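Local structure of uncharacterized protein (Bacteroides eggerthii DSM 20697, 4ECO) at residues A[40-45]-A[91-96]; A[193-198]-A[216-221]; A[340-345]-A[361-366]; A[386-391]-A[411-416]; A[577-582]-A[597-602]. The protein is of unknown function but folds as a leucine-rich repeat solenoid, a scaffold that probably serves to bind other proteins. All coordinates share one frame; numbering follows the deposited sequence.

Contact 1: residues A[40-45]-A[91-96]; sequences DALNGK and FGASGR
Ala-93 sets its CB 4.1 Å from Leu-42 CB, where helix 27-41 runs out at the N-terminal end of the leucine-rich repeat array and meets the loop that follows strand 83-87. Ile-195 of strand 194-198 touches both residues, so this small apolar patch is shared by three parts of the chain. At Ser-94 the contact turns polar. Its backbone N donates to Leu-42 O at 3.1 Å in an almost straight bond, N-H...O 175°. The same oxygen accepts a second hydrogen bond, from Trp-47 NE1, and is thus gripped by a backbone and an indole donor. Ser-94 O in turn lies against Leu-42 CA and against Asn-43 CB, the latter at 3.3 Å. Gly-95 passes close by the helix end, its CA 4.4 Å from Leu-42 CA. A CB here would run into Ala-41 O, and the backbone angles by themselves also call for a residue without a side chain. Leu-42, whose CG stands opposite the carbonyl carbon (chi1 -65°), reaches along the chain with CD2 to Gly-95 C at 3.6 Å. The Arg-96 side chain sets off away from 40-45; its guanidinium forms a salt bridge with Glu-228 and a cation-pi contact with Phe-197. A modelled water, rather close to Ala-41 O, probably links that carbonyl to Arg-96 N. Beside it, Ala-41 CB rests 3.4 Å from Arg-96 O.

Contact 2: residues A[193-198]-A[216-221]; sequences NNITFV and SPFVAE
Asn-193 and Ser-216 meet through their first torsions: CG of the asparagine lies between its backbone N and carbonyl carbon (chi1 61°), while OG of the serine stands opposite the carbonyl carbon (chi1 -78°). Phe-218 (chi1 43°) lays its ring beside Ile-195. Asn-193 OD1 accepts from two donors. Ser-216 OG is modelled 2.5 Å from it, a very short distance whose exact value is doubtful. Ile-195 N donates at 3.2 Å to Asn-193 OD1 in the carbonyl plane, on a lone pair, closing an Asx turn at the start of strand 194-198. The other end of the amide is fixed as well, since ND2 donates to Gly-214 O at the end of strand 210-214. An alanine at Asn-193 is likely to leave Ser-216 OG and Ile-195 N without this acceptor and Gly-214 O without this donor, undoing the Asx turn. Further on, Pro-217 CG meets Asn-194 OD1, the two side chains crossing at about a right angle. The phenyl ring of Phe-218 has Ser-216 CB over the centre of one face. Its CD2 packs 4.0 Å from Ile-195 CG2, and CE2 lies 3.7 Å from Val-198 CG2. The bound sodium ion, held by Glu-117 and Ser-192, lies about 5 Å from the side chain of Asn-193. One buried amide with both ends used thus secures the polar end of the contact, while the Phe-218 end is mainly apolar.

Contact 3: residues A[340-345]-A[361-366]; sequences NQLEGK and AYNQIT
Leu-342 and Asn-363 cross obliquely, with the asparagine carboxamide set against the backbone of 340-342. Its CG stands opposite the carbonyl carbon (chi1 -75°), which carries OD1 to the amide of Leu-342. There OD1 accepts from Leu-342 N at 3.1 Å, the donor tilted 27° from the carbonyl plane, and takes a weak second bond from Asn-340 N. ND2 donates to Leu-360 O and Cys-337 O, so this buried amide is satisfied at both ends. Alongside it the aliphatic chains meet: Ile-365 CG1 lies 3.7 Å from Leu-342 CB, and Ile-365 CD1 is 3.9 Å from Leu-342 CD1. Gln-364 heads the other way. Bent at its second torsion (chi2 -72°), it folds back until NE2 donates to Asn-363 O at 2.9 Å. Between these side chains the backbones run side by side, in the parallel pairing of Glu-343 with Gln-364 and Gly-344 with Ile-365. Gln-364 N donates to Leu-342 O at 2.7 Å, and Thr-366 N to Gly-344 O at 3.0 Å. Gly-344, at a positive phi, turns the corner at which the first chain leaves this pairing. On the other flank of the second chain the next coil continues the pattern, as Asn-387 OD1 accepts from Ile-365 N. Stacked asparagines, each taking an amide N-H from the coil before, with leucine or isoleucine two residues later pointing into the core, are the signature of the leucine-rich repeat solenoid.

Contact 4: residues A[386-391]-A[411-416]; sequences HNKLKY and YNEIGS
Glu-413 packs beside Lys-388 and Lys-390, running the same way as both on the flank of two successive leucine-rich repeat coils. Its CB lies 3.6 Å from Leu-389 O, the carbonyl to which Glu-413 N donates. CG leaves anti to the carbonyl carbon (chi1 -83°) and carries the carboxylate alongside the lysines, with CD near Lys-390 NZ and Lys-388 CE. At the tip, OE1 forms a salt bridge with Lys-390 NZ at 2.8 Å, met from above the carboxylate plane, while OE2 rests 3.3 Å from Lys-388 CE. Lys-390 NZ also donates to Lys-388 O, so the ammonium is gripped twice. A methionine in place of Lys-390 would probably leave the carboxylate without its salt-bridge partner, Lys-388 NZ lying farther off, 4.3 Å from Glu-413 OE1, and Lys-388 O without this donor. Deeper in, Asn-412 takes the asparagine position of the leucine-rich repeat: OD1 accepts from Leu-389 N at 2.9 Å, and ND2 is held by Phe-409 O and Phe-384 O. The His-386 and Tyr-411 rings form an offset stack, planes 15° apart, with Tyr-411 CB over the imidazole centre and His-386 CE1 3.3 Å from Tyr-411 CD2.

Contact 5: residues A[577-582]-A[597-602]; sequences DIRKVN and NPNISI
Val-581 and Ile-600 press together on the buried side of the contact, CG2 of the valine 4.0 Å from CG1 of the isoleucine. Val-581 CG1 meets Ile-602 CG1 at 3.9 Å, and Ile-600 CD1 reaches Ile-578 CG2, so four branched side chains interlock into the core of the leucine-rich repeat array near its C-terminal end. Asn-597 closes this inner part: OD1 accepts from Ile-578 N at 3.0 Å, and ND2 is taken by Ile-594 O and Ile-573 O. Two backbone bonds, Ser-601 N to Arg-579 O and Val-581 N to Ser-601 O, stitch the chains together next to the core. The outer side is polar and more open. There Asn-599 ND2 donates to Asp-577 OD1 at 2.9 Å, on the syn lone pair and within the plane of its own amide. With chi1 -164° the aspartate carboxylate swings toward Asn-599; OD1 meets ND2 while OD2 makes the salt bridge with Arg-579 NH2 at 2.8 Å. Arg-579 curls over Asn-599, guanidinium and amide planes 17° apart, ND2 above one face. A water donates to Asp-577 OD1 and Ile-578 O and accepts from Asn-599 N, filling in at the turn of residues 597-600. With Arg-556 also close to Arg-579, the carboxylate of Asp-577 probably offsets gathered positive charge; the outer side probably depends on charge and hydrogen bonds, the inner side mostly on aliphatic packing.

In the fold
The five contacts come in series along one elongated chain, each closing before the next opens. Contacts 1 and 2 lie near its N-terminal end, centres 12 Å apart, and are joined through the small parallel sheet of strands 96-97 and 194-198. Contacts 3 and 4, 11 Å apart, sit in neighbouring coils in the middle, where the backbone of 361-366 bonds directly to that of 386-391. Contact 5 lies toward the C-terminal end, with centres 40 Å from contact 4 and 73 Å from contact 1. Contacts 3, 4 and 5 follow the strands of the parallel array and repeat one asparagine pattern, so the same local solution is propagated along a long, curved solenoid.

Contact 1: residues A[40-45]-A[91-96]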
# COMPACT_ATOMS: atom_id res chain seq x y z
N ASP A 40 35.41 10.70 11.12
CA ASP A 40 36.01 12.04 11.16
C ASP A 40 35.41 12.99 10.12
O ASP A 40 35.04 14.11 10.46
CB ASP A 40 37.53 11.97 10.97
CG ASP A 40 38.31 11.39 12.12
OD1 ASP A 40 37.79 11.40 13.26
OD2 ASP A 40 39.46 10.95 11.89
N ALA A 41 35.30 12.53 8.85
CA ALA A 41 34.77 13.29 7.73
C ALA A 41 33.26 13.61 7.88
O ALA A 41 32.78 14.62 7.36
CB ALA A 41 34.98 12.52 6.45
N LEU A 42 32.52 12.74 8.58
CA LEU A 42 31.07 12.87 8.74
C LEU A 42 30.70 13.41 10.13
O LEU A 42 29.58 13.18 10.61
CB LEU A 42 30.38 11.52 8.47
CG LEU A 42 30.50 11.02 7.02
CD1 LEU A 42 29.77 9.74 6.85
CD2 LEU A 42 29.98 12.05 6.03
N ASN A 43 31.64 14.20 10.75
CA ASN A 43 31.49 14.87 12.04
C ASN A 43 30.99 13.89 13.15
O ASN A 43 30.16 14.24 13.98
CB ASN A 43 30.52 16.06 11.85
CG ASN A 43 30.46 17.04 12.99
OD1 ASN A 43 29.38 17.45 13.42
ND2 ASN A 43 31.62 17.43 13.51
N GLY A 44 31.57 12.69 13.16
CA GLY A 44 31.26 11.60 14.08
C GLY A 44 31.22 11.91 15.57
O GLY A 44 30.52 11.22 16.32
N LYS A 45 32.01 12.89 16.02
CA LYS A 45 32.04 13.24 17.45
C LYS A 45 30.69 13.84 17.89
O LYS A 45 30.36 13.79 19.08
CB LYS A 45 33.20 14.20 17.77
CG LYS A 45 33.22 15.46 16.89
CD LYS A 45 34.09 16.58 17.48
CE LYS A 45 33.95 17.87 16.71
NZ LYS A 45 34.72 18.98 17.34
N PHE A 91 22.20 8.24 12.93
CA PHE A 91 23.33 8.90 13.59
C PHE A 91 23.34 10.40 13.39
O PHE A 91 23.88 11.12 14.24
CB PHE A 91 24.67 8.31 13.11
CG PHE A 91 25.04 7.00 13.77
CD1 PHE A 91 25.15 6.91 15.16
CD2 PHE A 91 25.32 5.87 13.01
CE1 PHE A 91 25.52 5.70 15.76
CE2 PHE A 91 25.70 4.67 13.61
CZ PHE A 91 25.80 4.59 14.99
N GLY A 92 22.76 10.86 12.30
CA GLY A 92 22.73 12.29 12.00
C GLY A 92 24.08 12.78 11.53
O GLY A 92 24.51 13.88 11.90
N ALA A 93 24.73 11.97 10.68
CA ALA A 93 26.03 12.24 10.06
C ALA A 93 25.98 13.53 9.23
O ALA A 93 24.94 13.85 8.65
CB ALA A 93 26.42 11.06 9.19
N SER A 94 27.09 14.30 9.24
CA SER A 94 27.17 15.59 8.57
C SER A 94 28.52 15.76 7.96
O SER A 94 29.52 15.83 8.69
CB SER A 94 26.89 16.72 9.57
OG SER A 94 27.18 18.00 9.02
N GLY A 95 28.55 15.85 6.63
CA GLY A 95 29.79 16.03 5.89
C GLY A 95 29.83 15.34 4.56
O GLY A 95 28.79 15.13 3.92
N ARG A 96 31.04 14.99 4.13
CA ARG A 96 31.31 14.38 2.83
C ARG A 96 31.87 12.97 3.02
O ARG A 96 32.78 12.80 3.82
CB ARG A 96 32.29 15.26 2.03
CG ARG A 96 31.73 16.66 1.69
CD ARG A 96 32.80 17.68 1.30
NE ARG A 96 33.72 17.17 0.28
CZ ARG A 96 33.60 17.37 -1.03
NH1 ARG A 96 32.59 18.10 -1.50
NH2 ARG A 96 34.48 16.86 -1.88
O HOH W 1 33.44 16.12 5.50

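Contact 2: residues A[193-198]-A[216-221]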
# COMPACT_ATOMS: atom_id res chain seq x y z
N ASN A 193 20.05 13.65 8.07
CA ASN A 193 21.49 13.84 8.05
C ASN A 193 21.86 15.04 7.16
O ASN A 193 21.01 15.56 6.43
CB ASN A 193 22.17 12.56 7.51
CG ASN A 193 21.73 12.23 6.10
OD1 ASN A 193 22.13 12.87 5.13
ND2 ASN A 193 20.84 11.27 5.96
N ASN A 194 23.15 15.41 7.18
CA ASN A 194 23.67 16.48 6.35
C ASN A 194 24.83 15.94 5.47
O ASN A 194 25.90 16.56 5.39
CB ASN A 194 24.08 17.67 7.20
CG ASN A 194 24.10 18.94 6.41
OD1 ASN A 194 23.05 19.54 6.14
ND2 ASN A 194 25.29 19.34 5.97
N ILE A 195 24.62 14.78 4.80
CA ILE A 195 25.59 14.21 3.88
C ILE A 195 25.49 15.05 2.60
O ILE A 195 24.44 15.07 1.96
CB ILE A 195 25.38 12.68 3.62
CG1 ILE A 195 25.25 11.81 4.90
CG2 ILE A 195 26.39 12.12 2.63
CD1 ILE A 195 26.36 11.82 5.79
N THR A 196 26.55 15.78 2.24
CA THR A 196 26.54 16.69 1.09
C THR A 196 27.29 16.13 -0.12
O THR A 196 27.20 16.69 -1.21
CB THR A 196 27.14 18.04 1.50
OG1 THR A 196 28.45 17.84 2.05
CG2 THR A 196 26.26 18.78 2.51
N PHE A 197 28.00 15.02 0.06
CA PHE A 197 28.81 14.41 -0.98
C PHE A 197 29.02 12.92 -0.70
O PHE A 197 29.14 12.52 0.47
CB PHE A 197 30.17 15.15 -1.05
CG PHE A 197 31.01 14.89 -2.26
CD1 PHE A 197 31.85 13.79 -2.33
CD2 PHE A 197 30.97 15.76 -3.35
CE1 PHE A 197 32.59 13.52 -3.48
CE2 PHE A 197 31.72 15.50 -4.50
CZ PHE A 197 32.53 14.39 -4.55
N VAL A 198 29.06 12.10 -1.76
CA VAL A 198 29.35 10.67 -1.69
C VAL A 198 30.41 10.40 -2.74
O VAL A 198 30.20 10.70 -3.92
CB VAL A 198 28.14 9.69 -1.81
CG1 VAL A 198 28.57 8.27 -1.44
CG2 VAL A 198 26.99 10.11 -0.92
N SER A 216 18.87 13.20 2.73
CA SER A 216 20.14 13.90 2.56
C SER A 216 20.00 15.15 1.73
O SER A 216 19.20 15.17 0.79
CB SER A 216 21.17 12.98 1.90
OG SER A 216 21.75 12.05 2.81
N PRO A 217 20.80 16.19 2.01
CA PRO A 217 20.67 17.44 1.24
C PRO A 217 21.54 17.51 -0.00
O PRO A 217 21.59 18.58 -0.64
CB PRO A 217 21.11 18.50 2.24
CG PRO A 217 22.06 17.81 3.14
CD PRO A 217 21.78 16.34 3.11
N PHE A 218 22.24 16.41 -0.36
CA PHE A 218 23.15 16.44 -1.51
C PHE A 218 22.40 16.60 -2.84
O PHE A 218 21.20 16.36 -2.92
CB PHE A 218 24.07 15.20 -1.57
CG PHE A 218 23.46 13.84 -1.29
CD1 PHE A 218 22.24 13.48 -1.85
CD2 PHE A 218 24.17 12.88 -0.57
CE1 PHE A 218 21.70 12.20 -1.64
CE2 PHE A 218 23.62 11.61 -0.36
CZ PHE A 218 22.39 11.28 -0.90
N VAL A 219 23.14 17.05 -3.86
CA VAL A 219 22.68 17.24 -5.23
C VAL A 219 23.10 16.00 -6.03
O VAL A 219 24.08 15.35 -5.67
CB VAL A 219 23.17 18.58 -5.86
CG1 VAL A 219 22.50 19.78 -5.19
CG2 VAL A 219 24.69 18.71 -5.80
N ALA A 220 22.36 15.69 -7.10
CA ALA A 220 22.54 14.50 -7.95
C ALA A 220 23.99 14.28 -8.43
O ALA A 220 24.48 13.15 -8.36
CB ALA A 220 21.63 14.58 -9.15
N GLU A 221 24.67 15.36 -8.85
CA GLU A 221 26.04 15.32 -9.39
C GLU A 221 27.10 15.02 -8.30
O GLU A 221 28.25 14.75 -8.65
CB GLU A 221 26.40 16.63 -10.14
CG GLU A 221 26.24 17.93 -9.36
CD GLU A 221 24.88 18.60 -9.33
OE1 GLU A 221 23.87 17.94 -9.67
OE2 GLU A 221 24.82 19.79 -8.93
O HOH W 2 25.86 18.15 -2.81

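Contact 3: residues A[340-345]-A[361-366]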
# COMPACT_ATOMS: atom_id res chain seq x y z
N ASN A 340 1.43 11.02 -6.90
CA ASN A 340 2.16 11.60 -8.01
C ASN A 340 1.19 12.58 -8.67
O ASN A 340 0.21 12.96 -8.04
CB ASN A 340 2.71 10.52 -8.96
CG ASN A 340 4.11 10.04 -8.64
OD1 ASN A 340 5.10 10.60 -9.12
ND2 ASN A 340 4.22 8.95 -7.88
N GLN A 341 1.42 12.96 -9.93
CA GLN A 341 0.53 13.86 -10.64
C GLN A 341 0.10 13.23 -11.95
O GLN A 341 -0.12 13.95 -12.94
CB GLN A 341 1.25 15.18 -10.91
CG GLN A 341 1.41 16.12 -9.74
CD GLN A 341 1.98 17.41 -10.29
OE1 GLN A 341 3.20 17.54 -10.44
NE2 GLN A 341 1.11 18.32 -10.74
N LEU A 342 0.06 11.87 -11.98
CA LEU A 342 -0.24 11.09 -13.18
C LEU A 342 -1.60 11.50 -13.73
O LEU A 342 -2.59 11.47 -13.00
CB LEU A 342 -0.20 9.57 -12.90
CG LEU A 342 1.14 8.95 -12.46
CD1 LEU A 342 0.93 7.53 -12.04
CD2 LEU A 342 2.15 8.95 -13.58
N GLU A 343 -1.62 11.96 -14.98
CA GLU A 343 -2.82 12.45 -15.65
C GLU A 343 -3.06 11.71 -16.98
O GLU A 343 -2.10 11.22 -17.60
CB GLU A 343 -2.71 13.97 -15.91
CG GLU A 343 -1.56 14.37 -16.82
CD GLU A 343 -1.22 15.84 -16.95
OE1 GLU A 343 -1.71 16.65 -16.13
OE2 GLU A 343 -0.41 16.17 -17.84
N GLY A 344 -4.34 11.66 -17.38
CA GLY A 344 -4.80 11.10 -18.64
C GLY A 344 -4.70 9.60 -18.76
O GLY A 344 -4.76 8.88 -17.75
N LYS A 345 -4.57 9.13 -20.02
CA LYS A 345 -4.43 7.71 -20.35
C LYS A 345 -2.97 7.32 -20.08
O LYS A 345 -2.06 8.07 -20.42
CB LYS A 345 -4.87 7.46 -21.81
CG LYS A 345 -4.77 6.00 -22.30
CD LYS A 345 -5.73 5.65 -23.45
CE LYS A 345 -5.56 6.44 -24.75
NZ LYS A 345 -6.55 6.04 -25.80
N ALA A 361 -2.74 4.63 -6.68
CA ALA A 361 -3.65 5.49 -5.96
C ALA A 361 -3.11 6.90 -5.80
O ALA A 361 -1.90 7.12 -5.83
CB ALA A 361 -3.98 4.90 -4.60
N TYR A 362 -4.04 7.86 -5.69
CA TYR A 362 -3.81 9.27 -5.45
C TYR A 362 -3.06 9.92 -6.61
O TYR A 362 -1.93 10.42 -6.48
CB TYR A 362 -3.10 9.49 -4.11
CG TYR A 362 -3.95 9.10 -2.92
CD1 TYR A 362 -4.85 10.00 -2.36
CD2 TYR A 362 -3.85 7.83 -2.36
CE1 TYR A 362 -5.63 9.64 -1.26
CE2 TYR A 362 -4.66 7.45 -1.27
CZ TYR A 362 -5.53 8.38 -0.71
OH TYR A 362 -6.29 8.06 0.39
N ASN A 363 -3.75 9.96 -7.74
CA ASN A 363 -3.29 10.58 -8.99
C ASN A 363 -4.52 11.18 -9.70
O ASN A 363 -5.55 11.41 -9.07
CB ASN A 363 -2.53 9.57 -9.86
CG ASN A 363 -1.15 9.25 -9.38
OD1 ASN A 363 -0.24 10.03 -9.56
ND2 ASN A 363 -0.95 8.07 -8.85
N GLN A 364 -4.40 11.43 -10.99
CA GLN A 364 -5.49 12.01 -11.78
C GLN A 364 -5.59 11.26 -13.12
O GLN A 364 -5.84 11.84 -14.17
CB GLN A 364 -5.25 13.53 -11.95
CG GLN A 364 -5.46 14.36 -10.66
CD GLN A 364 -6.92 14.53 -10.19
OE1 GLN A 364 -7.63 15.40 -10.66
NE2 GLN A 364 -7.38 13.70 -9.25
N ILE A 365 -5.36 9.94 -13.04
CA ILE A 365 -5.42 8.99 -14.16
C ILE A 365 -6.88 8.90 -14.63
O ILE A 365 -7.77 8.73 -13.79
CB ILE A 365 -4.83 7.62 -13.74
CG1 ILE A 365 -3.37 7.77 -13.27
CG2 ILE A 365 -4.95 6.59 -14.87
CD1 ILE A 365 -2.79 6.60 -12.46
N THR A 366 -7.12 9.04 -15.95
CA THR A 366 -8.47 8.98 -16.52
C THR A 366 -8.73 7.66 -17.22
O THR A 366 -9.91 7.28 -17.38
CB THR A 366 -8.72 10.12 -17.49
OG1 THR A 366 -7.75 10.09 -18.56
CG2 THR A 366 -8.77 11.47 -16.81

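Contact 4: residues A[386-391]-A[411-416]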
# COMPACT_ATOMS: atom_id res chain seq x y z
N HIS A 386 -8.58 6.91 -5.88
CA HIS A 386 -8.31 8.35 -5.91
C HIS A 386 -7.65 8.74 -7.21
O HIS A 386 -6.48 9.12 -7.25
CB HIS A 386 -7.47 8.79 -4.72
CG HIS A 386 -8.18 8.63 -3.41
ND1 HIS A 386 -8.92 9.67 -2.86
CD2 HIS A 386 -8.25 7.56 -2.59
CE1 HIS A 386 -9.39 9.20 -1.72
NE2 HIS A 386 -9.03 7.93 -1.51
N ASN A 387 -8.42 8.63 -8.29
CA ASN A 387 -8.05 9.03 -9.64
C ASN A 387 -9.30 9.58 -10.30
O ASN A 387 -10.27 9.91 -9.61
CB ASN A 387 -7.44 7.87 -10.45
CG ASN A 387 -6.03 7.51 -10.06
OD1 ASN A 387 -5.08 8.19 -10.42
ND2 ASN A 387 -5.85 6.37 -9.41
N LYS A 388 -9.28 9.68 -11.63
CA LYS A 388 -10.39 10.20 -12.41
C LYS A 388 -10.84 9.17 -13.45
O LYS A 388 -11.18 9.55 -14.55
CB LYS A 388 -9.97 11.53 -13.08
CG LYS A 388 -9.66 12.67 -12.10
CD LYS A 388 -9.65 14.04 -12.81
CE LYS A 388 -11.03 14.65 -12.95
NZ LYS A 388 -10.99 15.99 -13.59
N LEU A 389 -10.84 7.87 -13.09
CA LEU A 389 -11.21 6.78 -14.02
C LEU A 389 -12.67 6.84 -14.41
O LEU A 389 -13.53 6.89 -13.53
CB LEU A 389 -10.93 5.40 -13.41
CG LEU A 389 -9.49 4.94 -13.21
CD1 LEU A 389 -9.48 3.58 -12.54
CD2 LEU A 389 -8.71 4.89 -14.53
N LYS A 390 -12.96 6.79 -15.73
CA LYS A 390 -14.36 6.85 -16.16
C LYS A 390 -14.98 5.46 -16.18
O LYS A 390 -16.20 5.33 -16.09
CB LYS A 390 -14.55 7.52 -17.56
CG LYS A 390 -13.80 8.83 -17.84
CD LYS A 390 -14.02 9.92 -16.81
CE LYS A 390 -12.92 10.97 -16.94
NZ LYS A 390 -12.81 11.80 -15.72
N TYR A 391 -14.14 4.43 -16.34
CA TYR A 391 -14.62 3.05 -16.47
C TYR A 391 -13.75 2.06 -15.72
O TYR A 391 -12.59 2.36 -15.43
CB TYR A 391 -14.64 2.65 -17.97
CG TYR A 391 -15.27 3.63 -18.93
CD1 TYR A 391 -16.66 3.80 -18.99
CD2 TYR A 391 -14.50 4.34 -19.84
CE1 TYR A 391 -17.25 4.67 -19.91
CE2 TYR A 391 -15.07 5.22 -20.76
CZ TYR A 391 -16.45 5.38 -20.80
OH TYR A 391 -16.99 6.25 -21.72
N TYR A 411 -13.16 6.28 -5.13
CA TYR A 411 -12.83 7.67 -5.40
C TYR A 411 -12.34 7.83 -6.81
O TYR A 411 -11.19 8.18 -7.05
CB TYR A 411 -11.80 8.19 -4.43
CG TYR A 411 -12.38 8.57 -3.09
CD1 TYR A 411 -12.92 9.84 -2.89
CD2 TYR A 411 -12.31 7.70 -2.00
CE1 TYR A 411 -13.41 10.22 -1.64
CE2 TYR A 411 -12.76 8.09 -0.74
CZ TYR A 411 -13.32 9.35 -0.57
OH TYR A 411 -13.75 9.76 0.66
N ASN A 412 -13.23 7.54 -7.75
CA ASN A 412 -13.01 7.69 -9.18
C ASN A 412 -14.26 8.35 -9.76
O ASN A 412 -15.04 8.94 -9.01
CB ASN A 412 -12.66 6.35 -9.85
CG ASN A 412 -11.18 6.04 -9.84
OD1 ASN A 412 -10.37 6.75 -10.44
ND2 ASN A 412 -10.78 4.96 -9.17
N GLU A 413 -14.42 8.28 -11.09
CA GLU A 413 -15.55 8.88 -11.79
C GLU A 413 -16.24 7.81 -12.65
O GLU A 413 -16.71 8.11 -13.75
CB GLU A 413 -15.06 10.07 -12.63
CG GLU A 413 -14.96 11.31 -11.78
CD GLU A 413 -13.87 12.29 -12.16
OE1 GLU A 413 -13.85 12.75 -13.32
OE2 GLU A 413 -13.07 12.63 -11.26
N ILE A 414 -16.28 6.56 -12.13
CA ILE A 414 -16.88 5.41 -12.83
C ILE A 414 -18.39 5.62 -12.89
O ILE A 414 -19.00 5.95 -11.88
CB ILE A 414 -16.46 4.07 -12.15
CG1 ILE A 414 -14.91 3.89 -12.27
CG2 ILE A 414 -17.23 2.88 -12.73
CD1 ILE A 414 -14.31 2.92 -11.32
N GLY A 415 -18.93 5.51 -14.11
CA GLY A 415 -20.35 5.71 -14.41
C GLY A 415 -20.72 7.15 -14.71
O GLY A 415 -21.90 7.47 -14.93
N SER A 416 -19.72 8.06 -14.70
CA SER A 416 -19.97 9.47 -14.95
C SER A 416 -20.30 9.73 -16.41
O SER A 416 -21.07 10.66 -16.70
CB SER A 416 -18.75 10.30 -14.55
OG SER A 416 -17.63 10.00 -15.36
O HOH W 3 -18.18 6.42 -17.18

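Contact 5: residues A[577-582]-A[597-602]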
# COMPACT_ATOMS: atom_id res chain seq x y z
N ASP A 577 -38.43 6.98 10.91
CA ASP A 577 -39.71 7.35 11.48
C ASP A 577 -40.55 6.09 11.70
O ASP A 577 -41.76 6.08 11.41
CB ASP A 577 -40.41 8.38 10.59
CG ASP A 577 -41.56 9.13 11.24
OD1 ASP A 577 -41.74 8.99 12.49
OD2 ASP A 577 -42.26 9.87 10.52
N ILE A 578 -39.93 5.05 12.26
CA ILE A 578 -40.58 3.77 12.54
C ILE A 578 -41.70 4.02 13.56
O ILE A 578 -41.53 4.80 14.49
CB ILE A 578 -39.58 2.66 12.98
CG1 ILE A 578 -38.43 2.48 11.97
CG2 ILE A 578 -40.29 1.31 13.28
CD1 ILE A 578 -38.80 2.23 10.46
N ARG A 579 -42.86 3.40 13.30
CA ARG A 579 -44.06 3.54 14.11
C ARG A 579 -44.29 2.28 14.95
O ARG A 579 -43.46 1.97 15.80
CB ARG A 579 -45.27 3.84 13.21
CG ARG A 579 -45.09 5.00 12.23
CD ARG A 579 -44.85 6.32 12.92
NE ARG A 579 -44.66 7.39 11.95
CZ ARG A 579 -45.13 8.63 12.10
NH1 ARG A 579 -45.83 8.96 13.18
NH2 ARG A 579 -44.92 9.54 11.16
N LYS A 580 -45.39 1.56 14.72
CA LYS A 580 -45.76 0.39 15.52
C LYS A 580 -44.98 -0.85 15.07
O LYS A 580 -44.97 -1.22 13.89
CB LYS A 580 -47.29 0.15 15.46
CG LYS A 580 -47.86 -1.08 16.19
CD LYS A 580 -47.88 -0.99 17.72
CE LYS A 580 -48.83 -2.00 18.35
NZ LYS A 580 -48.45 -3.42 18.11
N VAL A 581 -44.35 -1.50 16.08
CA VAL A 581 -43.60 -2.75 15.98
C VAL A 581 -44.47 -3.80 16.69
O VAL A 581 -44.63 -3.74 17.92
CB VAL A 581 -42.16 -2.62 16.54
CG1 VAL A 581 -41.39 -3.93 16.41
CG2 VAL A 581 -41.40 -1.49 15.85
N ASN A 582 -45.09 -4.71 15.91
CA ASN A 582 -46.03 -5.70 16.45
C ASN A 582 -45.31 -6.83 17.15
O ASN A 582 -45.67 -7.11 18.29
CB ASN A 582 -46.96 -6.27 15.35
CG ASN A 582 -47.93 -5.27 14.73
OD1 ASN A 582 -48.51 -4.40 15.40
ND2 ASN A 582 -48.17 -5.42 13.43
N ASN A 597 -36.16 7.50 16.66
CA ASN A 597 -37.40 7.03 16.02
C ASN A 597 -38.48 7.49 16.97
O ASN A 597 -38.97 6.72 17.78
CB ASN A 597 -37.37 5.50 15.79
CG ASN A 597 -36.67 5.07 14.53
OD1 ASN A 597 -37.16 5.27 13.42
ND2 ASN A 597 -35.57 4.35 14.66
N PRO A 598 -38.70 8.82 17.03
CA PRO A 598 -39.60 9.37 18.06
C PRO A 598 -41.04 8.84 18.07
O PRO A 598 -41.70 9.01 19.09
CB PRO A 598 -39.62 10.87 17.74
CG PRO A 598 -39.15 10.97 16.32
CD PRO A 598 -38.12 9.91 16.22
N ASN A 599 -41.52 8.20 17.00
CA ASN A 599 -42.90 7.73 17.02
C ASN A 599 -43.00 6.21 17.06
O ASN A 599 -44.07 5.66 16.77
CB ASN A 599 -43.65 8.28 15.81
CG ASN A 599 -43.64 9.79 15.77
OD1 ASN A 599 -44.06 10.47 16.71
ND2 ASN A 599 -43.07 10.34 14.71
N ILE A 600 -41.91 5.53 17.49
CA ILE A 600 -41.83 4.07 17.59
C ILE A 600 -42.69 3.58 18.77
O ILE A 600 -42.93 4.32 19.72
CB ILE A 600 -40.35 3.56 17.69
CG1 ILE A 600 -40.21 2.09 17.21
CG2 ILE A 600 -39.74 3.77 19.08
CD1 ILE A 600 -38.79 1.58 16.96
N SER A 601 -43.19 2.34 18.65
CA SER A 601 -43.95 1.61 19.66
C SER A 601 -43.46 0.17 19.56
O SER A 601 -43.83 -0.55 18.62
CB SER A 601 -45.45 1.77 19.45
OG SER A 601 -46.18 1.33 20.58
N ILE A 602 -42.51 -0.20 20.46
CA ILE A 602 -41.79 -1.48 20.48
C ILE A 602 -41.83 -2.11 21.90
O ILE A 602 -41.70 -1.41 22.91
CB ILE A 602 -40.34 -1.25 19.97
CG1 ILE A 602 -39.61 -2.55 19.58
CG2 ILE A 602 -39.50 -0.33 20.89
CD1 ILE A 602 -38.41 -2.35 18.61
O HOH W 4 -40.71 7.46 14.48